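Putative alpha-L-fucosidase (Bacteroides thetaiotaomicron, PDB 4H41) probably hydrolyses alpha-L-fucosyl linkages in host glycans. Local coordinates at residues E165-T170 and W198-K203; V217-H222 and L252-T257. All blocks are in the same frame, centred on the assembly; numbering follows the deposited sequence.

Overall arrangement
From the N terminus the chain builds a closed barrel of eight parallel strands, a TIM-barrel fold, and both contacts lie on one side of it. Contact 1 closes first: 165-170, in the loop after strand 157-162, meets 198-203, in the loop after strand 193-195, with helix 173-187 in between. Contact 2 then joins 217-222, at the start of helix 219-233, to 252-257, at the start of helix 252-266, spanning strand 239-243. The two loops therefore follow in series, neither nested nor crossed. Their centres are about 11 Å apart, and Asp200 with Val217, Arg168 with Gln221 and Ile199 with Phe255 link them directly.

Contact 1. Residues E165-T170 and W198-K203; sequences EISRAT and WIDGKK
Trp198 lays its indole under Ser167, whose CB sits 3.4 Å from the centroid of the five-membered ring and 9° off the ring normal, a CH-pi contact over the face. The Ile166 carbonyl carbon lies above the same face nearer the benzo rim, while Glu165 CB meets the ring edge at CZ3. Beside this contact the backbones are tied by Trp198 N donating to Ile166 O (3.0 Å). Trp198 O, buried without a hydrogen-bond partner, receives a CA-H...O contact from Ser167 CA (3.1 Å). With CG between its backbone N and carbonyl carbon (chi1 78°), the indole is folded back along 165-167. One water accepts a hydrogen bond from Trp198 NE1, donates to Asp200 OD1, and also bonds Ser167 OG; a second joins Ser167 O to Asp200 N. Arg168 bends at chi2 and chi3 and forms a salt bridge, NH1 reaching Asp200 OD2 at 2.8 Å, nearly in the guanidinium plane and on the anti lone pair of the oxygen. Asp200 OD1 pairs with Arg213, and Arg168 NE with Glu225 of helix 219-233. The carboxylate of Glu165 turns to Gln243 and to an unidentified molecule, probably from the crystallisation liquor, consistent with a pocket at the C-terminal end of the barrel strands. Shared between two arginines and a water, the Asp200 carboxylate would be expected to stay ionised and to hold the two barrel loops together.

Contact 2. Residues V217-H222 and L252-T257; sequences VSVQQH and LDAFFT
Phe255 sets CG anti to its carbonyl carbon (chi1 -82°), and His222 sets CG anti to its backbone N (chi1 172°); these choices send the phenyl ring across to the neighbouring helix and turn a face of the imidazole to its edge. The two rings form a T-shaped pair with centroids 5.3 Å apart and planes at 82°: the CD1-CE1 edge of Phe255 points at one face of His222, and CE1 comes within 3.9 Å of His222 CG. Val219 works on a face of the phenyl ring. Its CG2 methyl lies 3.9 Å from the Phe255 centroid, over the face but displaced toward the CE2-CZ rim, in a CH-pi contact. The same methyl touches Ala254 CB at 4.0 Å, so it meets both side chains. In the ring plane, at its outer end, CZ faces Val217 O across 3.8 Å.

This is the meeting of two neighbouring outer helices of the TIM barrel, 219-233 and 252-266, near their N-terminal ends, with strand 239-243 between them in sequence. Ser218 is the N-cap of the first: its OG accepts from Gln221 N at 2.9 Å, close to straight, a bond that caps the first turn, which carries Val219 and His222. No hydrogen bond passes between the two segments, so the junction between them is made by apolar and aromatic groups. The polar end of His222 is nevertheless anchored to the second helix, because NE2 hydrogen-bonds Asn259 OD1 one turn beyond Phe255, which would limit rotation of the imidazole. Phe242 of strand 239-243 and Trp226 of its own helix meet the His222 ring, and the loop residues Ile199 and Ile247 pack on Phe255.

Contact 1. Residues E165-T170 and W198-K203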
loop_
_atom_site.group_PDB
_atom_site.type_symbol
_atom_site.label_atom_id
_atom_site.label_comp_id
_atom_site.label_asym_id
_atom_site.label_seq_id
_atom_site.Cartn_x
_atom_site.Cartn_y
_atom_site.Cartn_z
ATOM N N GLU B 165 24.971 4.921 -2.943
ATOM C CA GLU B 165 24.788 3.944 -1.861
ATOM C C GLU B 165 25.416 2.597 -2.135
ATOM O O GLU B 165 25.139 1.995 -3.167
ATOM C CB GLU B 165 23.298 3.688 -1.590
ATOM C CG GLU B 165 22.532 4.811 -0.965
ATOM C CD GLU B 165 21.054 4.476 -0.885
ATOM O OE1 GLU B 165 20.697 3.350 -0.449
ATOM O OE2 GLU B 165 20.252 5.340 -1.300
ATOM N N ILE B 166 26.149 2.066 -1.147
ATOM C CA ILE B 166 26.732 0.739 -1.189
ATOM C C ILE B 166 26.529 0.071 0.159
ATOM O O ILE B 166 26.175 0.740 1.129
ATOM C CB ILE B 166 28.256 0.789 -1.554
ATOM C CG1 ILE B 166 29.125 1.401 -0.413
ATOM C CG2 ILE B 166 28.493 1.509 -2.880
ATOM C CD1 ILE B 166 30.628 1.281 -0.604
ATOM N N SER B 167 26.789 -1.234 0.230
ATOM C CA SER B 167 26.845 -1.972 1.489
ATOM C C SER B 167 28.119 -2.775 1.655
ATOM O O SER B 167 28.457 -3.127 2.780
ATOM C CB SER B 167 25.651 -2.913 1.624
ATOM O OG SER B 167 25.683 -3.937 0.652
ATOM N N ARG B 168 28.764 -3.162 0.550
ATOM C CA ARG B 168 29.948 -4.008 0.543
ATOM C C ARG B 168 31.042 -3.398 -0.310
ATOM O O ARG B 168 30.788 -2.435 -1.050
ATOM C CB ARG B 168 29.548 -5.375 -0.066
ATOM C CG ARG B 168 28.468 -6.156 0.693
ATOM C CD ARG B 168 28.938 -6.634 2.051
ATOM N NE ARG B 168 30.044 -7.577 1.927
ATOM C CZ ARG B 168 29.935 -8.901 1.856
ATOM N NH1 ARG B 168 28.739 -9.480 1.873
ATOM N NH2 ARG B 168 31.021 -9.655 1.747
ATOM N N ALA B 169 32.227 -4.014 -0.305
ATOM C CA ALA B 169 33.319 -3.641 -1.218
ATOM C C ALA B 169 32.732 -3.550 -2.638
ATOM O O ALA B 169 31.988 -4.446 -3.050
ATOM C CB ALA B 169 34.434 -4.668 -1.164
ATOM N N THR B 170 32.911 -2.403 -3.303
ATOM C CA THR B 170 32.240 -2.121 -4.586
ATOM C C THR B 170 33.231 -1.553 -5.579
ATOM O O THR B 170 34.009 -0.666 -5.231
ATOM C CB THR B 170 31.093 -1.126 -4.320
ATOM O OG1 THR B 170 30.073 -1.769 -3.578
ATOM C CG2 THR B 170 30.466 -0.560 -5.598
ATOM N N TRP B 198 24.342 1.014 3.504
ATOM C CA TRP B 198 23.472 0.084 4.239
ATOM C C TRP B 198 24.304 -1.139 4.636
ATOM O O TRP B 198 25.438 -1.282 4.194
ATOM C CB TRP B 198 22.195 -0.268 3.447
ATOM C CG TRP B 198 22.342 -1.275 2.348
ATOM C CD1 TRP B 198 22.099 -2.611 2.433
ATOM C CD2 TRP B 198 22.572 -0.997 0.960
ATOM N NE1 TRP B 198 22.285 -3.206 1.199
ATOM C CE2 TRP B 198 22.529 -2.231 0.271
ATOM C CE3 TRP B 198 22.903 0.162 0.241
ATOM C CZ2 TRP B 198 22.846 -2.338 -1.086
ATOM C CZ3 TRP B 198 23.143 0.059 -1.117
ATOM C CH2 TRP B 198 23.161 -1.176 -1.758
ATOM N N ILE B 199 23.791 -1.939 5.556
ATOM C CA ILE B 199 24.455 -3.148 6.044
ATOM C C ILE B 199 23.893 -4.298 5.241
ATOM O O ILE B 199 22.686 -4.414 5.127
ATOM C CB ILE B 199 24.276 -3.372 7.570
ATOM C CG1 ILE B 199 24.775 -2.132 8.359
ATOM C CG2 ILE B 199 24.997 -4.663 8.003
ATOM C CD1 ILE B 199 24.316 -2.079 9.794
ATOM N N ASP B 200 24.740 -5.180 4.745
ATOM C CA ASP B 200 24.292 -6.306 3.900
ATOM C C ASP B 200 23.735 -7.462 4.764
ATOM O O ASP B 200 24.236 -8.601 4.737
ATOM C CB ASP B 200 25.486 -6.771 3.068
ATOM C CG ASP B 200 25.171 -7.835 2.052
ATOM O OD1 ASP B 200 24.040 -7.814 1.498
ATOM O OD2 ASP B 200 26.044 -8.692 1.811
ATOM N N GLY B 201 22.694 -7.139 5.512
ATOM C CA GLY B 201 22.093 -8.043 6.475
ATOM C C GLY B 201 20.991 -8.922 5.945
ATOM O O GLY B 201 20.732 -8.966 4.746
ATOM N N LYS B 202 20.286 -9.581 6.879
ATOM C CA LYS B 202 19.275 -10.552 6.515
ATOM C C LYS B 202 18.079 -9.972 5.795
ATOM O O LYS B 202 17.362 -10.725 5.147
ATOM C CB LYS B 202 18.806 -11.370 7.726
ATOM C CG LYS B 202 18.084 -10.550 8.800
ATOM C CD LYS B 202 17.434 -11.479 9.856
ATOM C CE LYS B 202 18.471 -12.189 10.706
ATOM N NZ LYS B 202 17.874 -12.806 11.942
ATOM N N LYS B 203 17.822 -8.667 5.923
ATOM C CA LYS B 203 16.708 -8.038 5.221
ATOM C C LYS B 203 17.167 -7.341 3.930
ATOM O O LYS B 203 16.343 -6.686 3.301
ATOM C CB LYS B 203 15.973 -7.044 6.118
ATOM C CG LYS B 203 15.651 -7.619 7.488
ATOM C CD LYS B 203 14.812 -6.684 8.350
ATOM C CE LYS B 203 14.824 -7.159 9.793
ATOM N NZ LYS B 203 14.016 -6.289 10.683
HETATM O O HOH W 1 27.534 -4.658 5.047
HETATM O O HOH W 2 23.304 -5.650 0.174
#

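Contact 2. Residues V217-H222 and L252-T257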
loop_
_atom_site.group_PDB
_atom_site.type_symbol
_atom_site.label_atom_id
_atom_site.label_comp_id
_atom_site.label_asym_id
_atom_site.label_seq_id
_atom_site.Cartn_x
_atom_site.Cartn_y
_atom_site.Cartn_z
ATOM N N VAL B 217 25.852 -10.761 5.701
ATOM C CA VAL B 217 27.257 -10.534 5.977
ATOM C C VAL B 217 27.561 -10.748 7.471
ATOM O O VAL B 217 26.770 -10.369 8.340
ATOM C CB VAL B 217 27.686 -9.122 5.495
ATOM C CG1 VAL B 217 27.103 -8.005 6.372
ATOM C CG2 VAL B 217 29.218 -9.010 5.419
ATOM N N SER B 218 28.725 -11.311 7.766
ATOM C CA SER B 218 29.155 -11.446 9.167
ATOM C C SER B 218 29.666 -10.096 9.647
ATOM O O SER B 218 30.071 -9.242 8.842
ATOM C CB SER B 218 30.261 -12.493 9.279
ATOM O OG SER B 218 31.445 -12.010 8.667
ATOM N N VAL B 219 29.670 -9.892 10.950
ATOM C CA VAL B 219 30.236 -8.668 11.523
ATOM C C VAL B 219 31.705 -8.541 11.120
ATOM O O VAL B 219 32.157 -7.454 10.792
ATOM C CB VAL B 219 30.122 -8.668 13.075
ATOM C CG1 VAL B 219 30.931 -7.537 13.681
ATOM C CG2 VAL B 219 28.683 -8.561 13.503
ATOM N N GLN B 220 32.445 -9.677 11.126
ATOM C CA GLN B 220 33.865 -9.711 10.803
ATOM C C GLN B 220 34.136 -9.279 9.367
ATOM O O GLN B 220 35.058 -8.485 9.138
ATOM C CB GLN B 220 34.446 -11.121 11.050
ATOM C CG GLN B 220 34.355 -11.569 12.518
ATOM C CD GLN B 220 33.100 -12.364 12.912
ATOM O OE1 GLN B 220 31.960 -12.091 12.482
ATOM N NE2 GLN B 220 33.266 -13.325 13.824
ATOM N N GLN B 221 33.361 -9.785 8.406
ATOM C CA GLN B 221 33.551 -9.423 6.984
ATOM C C GLN B 221 33.122 -7.981 6.727
ATOM O O GLN B 221 33.777 -7.277 5.969
ATOM C CB GLN B 221 32.785 -10.390 6.081
ATOM C CG GLN B 221 33.142 -10.294 4.600
ATOM C CD GLN B 221 34.598 -10.535 4.284
ATOM O OE1 GLN B 221 35.302 -11.302 4.957
ATOM N NE2 GLN B 221 35.100 -9.865 3.272
ATOM N N HIS B 222 32.052 -7.537 7.360
ATOM C CA HIS B 222 31.602 -6.149 7.260
ATOM C C HIS B 222 32.712 -5.222 7.754
ATOM O O HIS B 222 33.053 -4.282 7.077
ATOM C CB HIS B 222 30.332 -5.964 8.089
ATOM C CG HIS B 222 29.870 -4.548 8.218
ATOM N ND1 HIS B 222 29.036 -3.972 7.271
ATOM C CD2 HIS B 222 30.101 -3.657 9.208
ATOM C CE1 HIS B 222 28.795 -2.749 7.705
ATOM N NE2 HIS B 222 29.432 -2.509 8.865
ATOM N N LEU B 252 21.795 -5.182 16.471
ATOM C CA LEU B 252 22.123 -3.751 16.493
ATOM C C LEU B 252 23.372 -3.478 17.297
ATOM O O LEU B 252 24.264 -2.767 16.824
ATOM C CB LEU B 252 20.955 -2.950 17.088
ATOM C CG LEU B 252 19.647 -2.916 16.239
ATOM C CD1 LEU B 252 18.514 -2.387 17.062
ATOM C CD2 LEU B 252 19.819 -2.077 15.032
ATOM N N ASP B 253 23.465 -4.044 18.507
ATOM C CA ASP B 253 24.649 -3.796 19.337
ATOM C C ASP B 253 25.939 -4.281 18.659
ATOM O O ASP B 253 26.930 -3.554 18.679
ATOM C CB ASP B 253 24.533 -4.456 20.710
ATOM C CG ASP B 253 23.515 -3.842 21.635
ATOM O OD1 ASP B 253 23.115 -2.683 21.391
ATOM O OD2 ASP B 253 23.152 -4.503 22.642
ATOM N N ALA B 254 25.909 -5.445 18.030
ATOM C CA ALA B 254 27.113 -5.975 17.379
ATOM C C ALA B 254 27.574 -5.084 16.230
ATOM O O ALA B 254 28.755 -4.738 16.155
ATOM C CB ALA B 254 26.859 -7.390 16.883
ATOM N N PHE B 255 26.650 -4.691 15.336
ATOM C CA PHE B 255 27.042 -3.861 14.191
ATOM C C PHE B 255 27.328 -2.424 14.608
ATOM O O PHE B 255 28.252 -1.821 14.068
ATOM C CB PHE B 255 25.973 -3.906 13.081
ATOM C CG PHE B 255 26.113 -5.137 12.214
ATOM C CD1 PHE B 255 27.021 -5.171 11.175
ATOM C CD2 PHE B 255 25.368 -6.278 12.473
ATOM C CE1 PHE B 255 27.191 -6.326 10.413
ATOM C CE2 PHE B 255 25.520 -7.429 11.693
ATOM C CZ PHE B 255 26.439 -7.444 10.673
ATOM N N PHE B 256 26.544 -1.850 15.518
ATOM C CA PHE B 256 26.818 -0.480 15.919
ATOM C C PHE B 256 28.152 -0.346 16.641
ATOM O O PHE B 256 28.840 0.665 16.461
ATOM C CB PHE B 256 25.685 0.085 16.783
ATOM C CG PHE B 256 24.390 0.423 16.069
ATOM C CD1 PHE B 256 24.198 0.107 14.723
ATOM C CD2 PHE B 256 23.346 1.012 16.747
ATOM C CE1 PHE B 256 23.008 0.453 14.073
ATOM C CE2 PHE B 256 22.176 1.380 16.086
ATOM C CZ PHE B 256 22.005 1.069 14.760
ATOM N N THR B 257 28.545 -1.355 17.422
ATOM C CA THR B 257 29.830 -1.340 18.107
ATOM C C THR B 257 30.973 -1.325 17.076
ATOM O O THR B 257 31.909 -0.518 17.188
ATOM C CB THR B 257 29.969 -2.523 19.065
ATOM O OG1 THR B 257 28.959 -2.399 20.073
ATOM C CG2 THR B 257 31.345 -2.561 19.727
#